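Local structure of nitrate reductase (5YLY) at residues 55-63 against 95-103. The protein takes part in the first step of nitrate assimilation, its FAD-containing cytochrome b5 reductase domain probably passing electrons from NADH toward nitrate. Residues are numbered along the deposited sequence; the frame is centred on the assembly and turned at random.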
loop_
_atom_site.group_PDB
_atom_site.type_symbol
_atom_site.label_atom_id
_atom_site.label_comp_id
_atom_site.label_asym_id
_atom_site.label_seq_id
_atom_site.Cartn_x
_atom_site.Cartn_y
_atom_site.Cartn_z
ATOM N N LEU A 55 10.826 -4.769 -16.912
ATOM C CA LEU A 55 10.169 -3.842 -17.836
ATOM C C LEU A 55 10.615 -4.203 -19.266
ATOM O O LEU A 55 11.135 -5.297 -19.451
ATOM C CB LEU A 55 10.482 -2.376 -17.438
ATOM C CG LEU A 55 10.027 -2.012 -15.987
ATOM C CD1 LEU A 55 10.251 -0.534 -15.669
ATOM C CD2 LEU A 55 8.580 -2.378 -15.736
ATOM N N GLU A 56 10.377 -3.341 -20.272
ATOM C CA GLU A 56 10.735 -3.656 -21.665
ATOM C C GLU A 56 12.245 -3.742 -21.846
ATOM O O GLU A 56 12.717 -4.492 -22.688
ATOM C CB GLU A 56 10.132 -2.631 -22.632
ATOM C CG GLU A 56 8.619 -2.580 -22.603
ATOM C CD GLU A 56 8.020 -1.608 -23.598
ATOM O OE1 GLU A 56 8.025 -0.390 -23.321
ATOM O OE2 GLU A 56 7.602 -2.055 -24.687
ATOM N N HIS A 57 12.997 -2.978 -21.027
ATOM C CA HIS A 57 14.455 -2.933 -21.025
ATOM C C HIS A 57 14.940 -2.550 -19.635
ATOM O O HIS A 57 14.180 -1.956 -18.852
ATOM C CB HIS A 57 15.024 -2.055 -22.149
ATOM C CG HIS A 57 14.720 -0.598 -21.999
ATOM N ND1 HIS A 57 15.525 0.234 -21.255
ATOM C CD2 HIS A 57 13.733 0.136 -22.564
ATOM C CE1 HIS A 57 14.991 1.435 -21.364
ATOM N NE2 HIS A 57 13.911 1.421 -22.141
ATOM N N ASP A 58 16.160 -2.931 -19.289
ATOM C CA ASP A 58 16.616 -2.768 -17.907
ATOM C C ASP A 58 16.929 -1.303 -17.471
ATOM O O ASP A 58 17.302 -1.090 -16.316
ATOM C CB ASP A 58 17.784 -3.723 -17.606
ATOM C CG ASP A 58 19.092 -3.467 -18.316
ATOM O OD1 ASP A 58 19.206 -2.431 -19.004
ATOM O OD2 ASP A 58 19.998 -4.316 -18.198
ATOM N N GLU A 59 16.731 -0.305 -18.349
ATOM C CA GLU A 59 16.933 1.094 -17.940
ATOM C C GLU A 59 15.606 1.885 -17.983
ATOM O O GLU A 59 15.592 3.105 -17.794
ATOM C CB GLU A 59 17.991 1.757 -18.819
ATOM C CG GLU A 59 19.414 1.321 -18.515
ATOM C CD GLU A 59 20.415 1.753 -19.566
ATOM O OE1 GLU A 59 20.245 2.850 -20.146
ATOM O OE2 GLU A 59 21.384 0.996 -19.802
ATOM N N GLN A 60 14.495 1.186 -18.212
ATOM C CA GLN A 60 13.206 1.832 -18.421
ATOM C C GLN A 60 12.583 2.357 -17.157
ATOM O O GLN A 60 12.649 1.723 -16.115
ATOM C CB GLN A 60 12.238 0.906 -19.190
ATOM C CG GLN A 60 11.009 1.619 -19.753
ATOM C CD GLN A 60 10.025 0.710 -20.447
ATOM O OE1 GLN A 60 9.880 -0.469 -20.121
ATOM N NE2 GLN A 60 9.323 1.243 -21.432
ATOM N N LEU A 61 12.019 3.564 -17.268
ATOM C CA LEU A 61 11.292 4.228 -16.189
ATOM C C LEU A 61 9.948 3.505 -16.050
ATOM O O LEU A 61 9.297 3.216 -17.058
ATOM C CB LEU A 61 11.049 5.693 -16.628
ATOM C CG LEU A 61 10.294 6.638 -15.673
ATOM C CD1 LEU A 61 11.108 6.901 -14.417
ATOM C CD2 LEU A 61 9.983 7.948 -16.371
ATOM N N LEU A 62 9.519 3.230 -14.812
ATOM C CA LEU A 62 8.222 2.592 -14.607
ATOM C C LEU A 62 7.081 3.516 -15.041
ATOM O O LEU A 62 6.191 3.068 -15.750
ATOM C CB LEU A 62 8.039 2.186 -13.148
ATOM C CG LEU A 62 6.700 1.535 -12.781
ATOM C CD1 LEU A 62 6.437 0.229 -13.593
ATOM C CD2 LEU A 62 6.658 1.257 -11.273
ATOM N N GLY A 63 7.110 4.762 -14.587
ATOM C CA GLY A 63 6.093 5.760 -14.915
ATOM C C GLY A 63 4.860 5.639 -14.048
ATOM O O GLY A 63 3.734 5.740 -14.548
ATOM N N ALA A 95 9.145 2.088 -7.141
ATOM C CA ALA A 95 8.398 3.039 -7.982
ATOM C C ALA A 95 9.374 3.641 -9.023
ATOM O O ALA A 95 10.294 2.916 -9.453
ATOM C CB ALA A 95 7.708 4.095 -7.110
ATOM N N ASN A 96 9.242 4.937 -9.385
ATOM C CA ASN A 96 10.083 5.516 -10.447
ATOM C C ASN A 96 11.577 5.528 -10.159
ATOM O O ASN A 96 12.367 5.521 -11.103
ATOM C CB ASN A 96 9.602 6.908 -10.839
ATOM C CG ASN A 96 8.293 6.872 -11.586
ATOM O OD1 ASN A 96 7.880 5.826 -12.088
ATOM N ND2 ASN A 96 7.615 8.022 -11.693
ATOM N N GLU A 97 11.969 5.503 -8.884
ATOM C CA GLU A 97 13.389 5.486 -8.494
ATOM C C GLU A 97 14.128 4.212 -8.968
ATOM O O GLU A 97 15.359 4.198 -9.020
ATOM C CB GLU A 97 13.529 5.640 -6.958
ATOM C CG GLU A 97 13.262 4.362 -6.141
ATOM C CD GLU A 97 11.876 3.744 -6.249
ATOM O OE1 GLU A 97 10.901 4.510 -6.414
ATOM O OE2 GLU A 97 11.759 2.499 -6.154
ATOM N N THR A 98 13.379 3.132 -9.239
ATOM C CA THR A 98 13.954 1.845 -9.646
ATOM C C THR A 98 13.667 1.621 -11.134
ATOM O O THR A 98 12.526 1.356 -11.509
ATOM C CB THR A 98 13.334 0.724 -8.812
ATOM O OG1 THR A 98 13.579 0.980 -7.434
ATOM C CG2 THR A 98 13.884 -0.653 -9.184
ATOM N N ARG A 99 14.710 1.669 -11.948
ATOM C CA ARG A 99 14.576 1.445 -13.379
ATOM C C ARG A 99 14.728 -0.036 -13.752
ATOM O O ARG A 99 15.444 -0.785 -13.085
ATOM C CB ARG A 99 15.610 2.276 -14.163
ATOM C CG ARG A 99 15.332 3.776 -14.111
ATOM C CD ARG A 99 16.376 4.540 -14.908
ATOM N NE ARG A 99 16.080 5.972 -14.958
ATOM C CZ ARG A 99 15.382 6.576 -15.916
ATOM N NH1 ARG A 99 15.191 7.888 -15.877
ATOM N NH2 ARG A 99 14.872 5.876 -16.923
ATOM N N GLY A 100 14.064 -0.417 -14.832
ATOM C CA GLY A 100 14.180 -1.730 -15.432
ATOM C C GLY A 100 13.376 -2.846 -14.821
ATOM O O GLY A 100 13.282 -3.907 -15.432
ATOM N N HIS A 101 12.756 -2.622 -13.639
ATOM C CA HIS A 101 11.928 -3.653 -13.030
ATOM C C HIS A 101 11.047 -3.013 -11.979
ATOM O O HIS A 101 11.303 -1.881 -11.569
ATOM C CB HIS A 101 12.806 -4.796 -12.402
ATOM C CG HIS A 101 13.555 -4.422 -11.148
ATOM N ND1 HIS A 101 14.849 -3.954 -11.196
ATOM C CD2 HIS A 101 13.162 -4.476 -9.851
ATOM C CE1 HIS A 101 15.205 -3.739 -9.936
ATOM N NE2 HIS A 101 14.222 -4.037 -9.096
ATOM N N PHE A 102 10.054 -3.753 -11.501
ATOM C CA PHE A 102 9.263 -3.391 -10.329
ATOM C C PHE A 102 9.125 -4.633 -9.473
ATOM O O PHE A 102 9.138 -5.772 -9.989
ATOM C CB PHE A 102 7.893 -2.773 -10.650
ATOM C CG PHE A 102 6.920 -3.665 -11.390
ATOM C CD1 PHE A 102 6.072 -4.516 -10.701
ATOM C CD2 PHE A 102 6.858 -3.654 -12.776
ATOM C CE1 PHE A 102 5.173 -5.355 -11.391
ATOM C CE2 PHE A 102 5.942 -4.461 -13.468
ATOM C CZ PHE A 102 5.092 -5.297 -12.778
ATOM N N ASP A 103 8.939 -4.408 -8.181
ATOM C CA ASP A 103 8.780 -5.501 -7.226
ATOM C C ASP A 103 7.386 -5.459 -6.677
ATOM O O ASP A 103 6.956 -4.394 -6.269
ATOM C CB ASP A 103 9.737 -5.285 -6.040
ATOM C CG ASP A 103 11.198 -5.473 -6.342
ATOM O OD1 ASP A 103 11.525 -5.824 -7.500
ATOM O OD2 ASP A 103 12.017 -5.216 -5.441
HETATM O O HOH W 1 11.424 3.481 -12.771
#
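The Arg99 guanidinium meets the backbone carbonyl of Glu59 at its edge, and Leu61 CD1 lies loosely over one face, the closer touch being Leu61 CB to Arg99 NH2 at 3.8 Å; the Phe102 ring takes Leu55 CD2 at its edge, 3.7 Å from Phe102 CD2, while Leu62 CD1 approaches the same ring atom obliquely. Arg99 NH2 donates to Glu59 O at 3.0 Å, nearly along the C=O axis and close to the guanidinium plane. The arginine chain, extended from CG to NE, runs beside this carbonyl, bringing Arg99 CD within 3.3 Å of Glu59 O. Next to it, Gly100 N donates to Gln60 O (2.9 Å) and Leu55 N to Gly100 O, pinning the two backbones. Gly100 has positive phi and packs its CA against the carbonyls of His57 and Asp58, first and second residues of a type I turn; a CB would clash with Asp58 O. Leu55 CG, beside its own backbone N (chi1 -59°), rests on the Gly100-His101 peptide. At the other end Asn96 OD1 accepts from Gly63 N at 2.8 Å, a bent bond (131°) tilted from the carbonyl plane, and also from Leu64 N, while Asn96 CB touches Leu61 CD1. An alanine at Asn96 would keep that CB but would probably leave both amides without their shared acceptor and the backbone at Gly63 freer to shift. One water ties the segments together, accepting from Leu62 N and donating to Asn96 O and Thr98 O. The contact lies at one end of the antiparallel barrel of the FAD-binding domain: the loop leaving strand 48-54 folds against the loop leading into its neighbour, strand 101-107, where Phe102 meets Phe53 and the side chain of Phe102 is about 9 Å from the bound FAD.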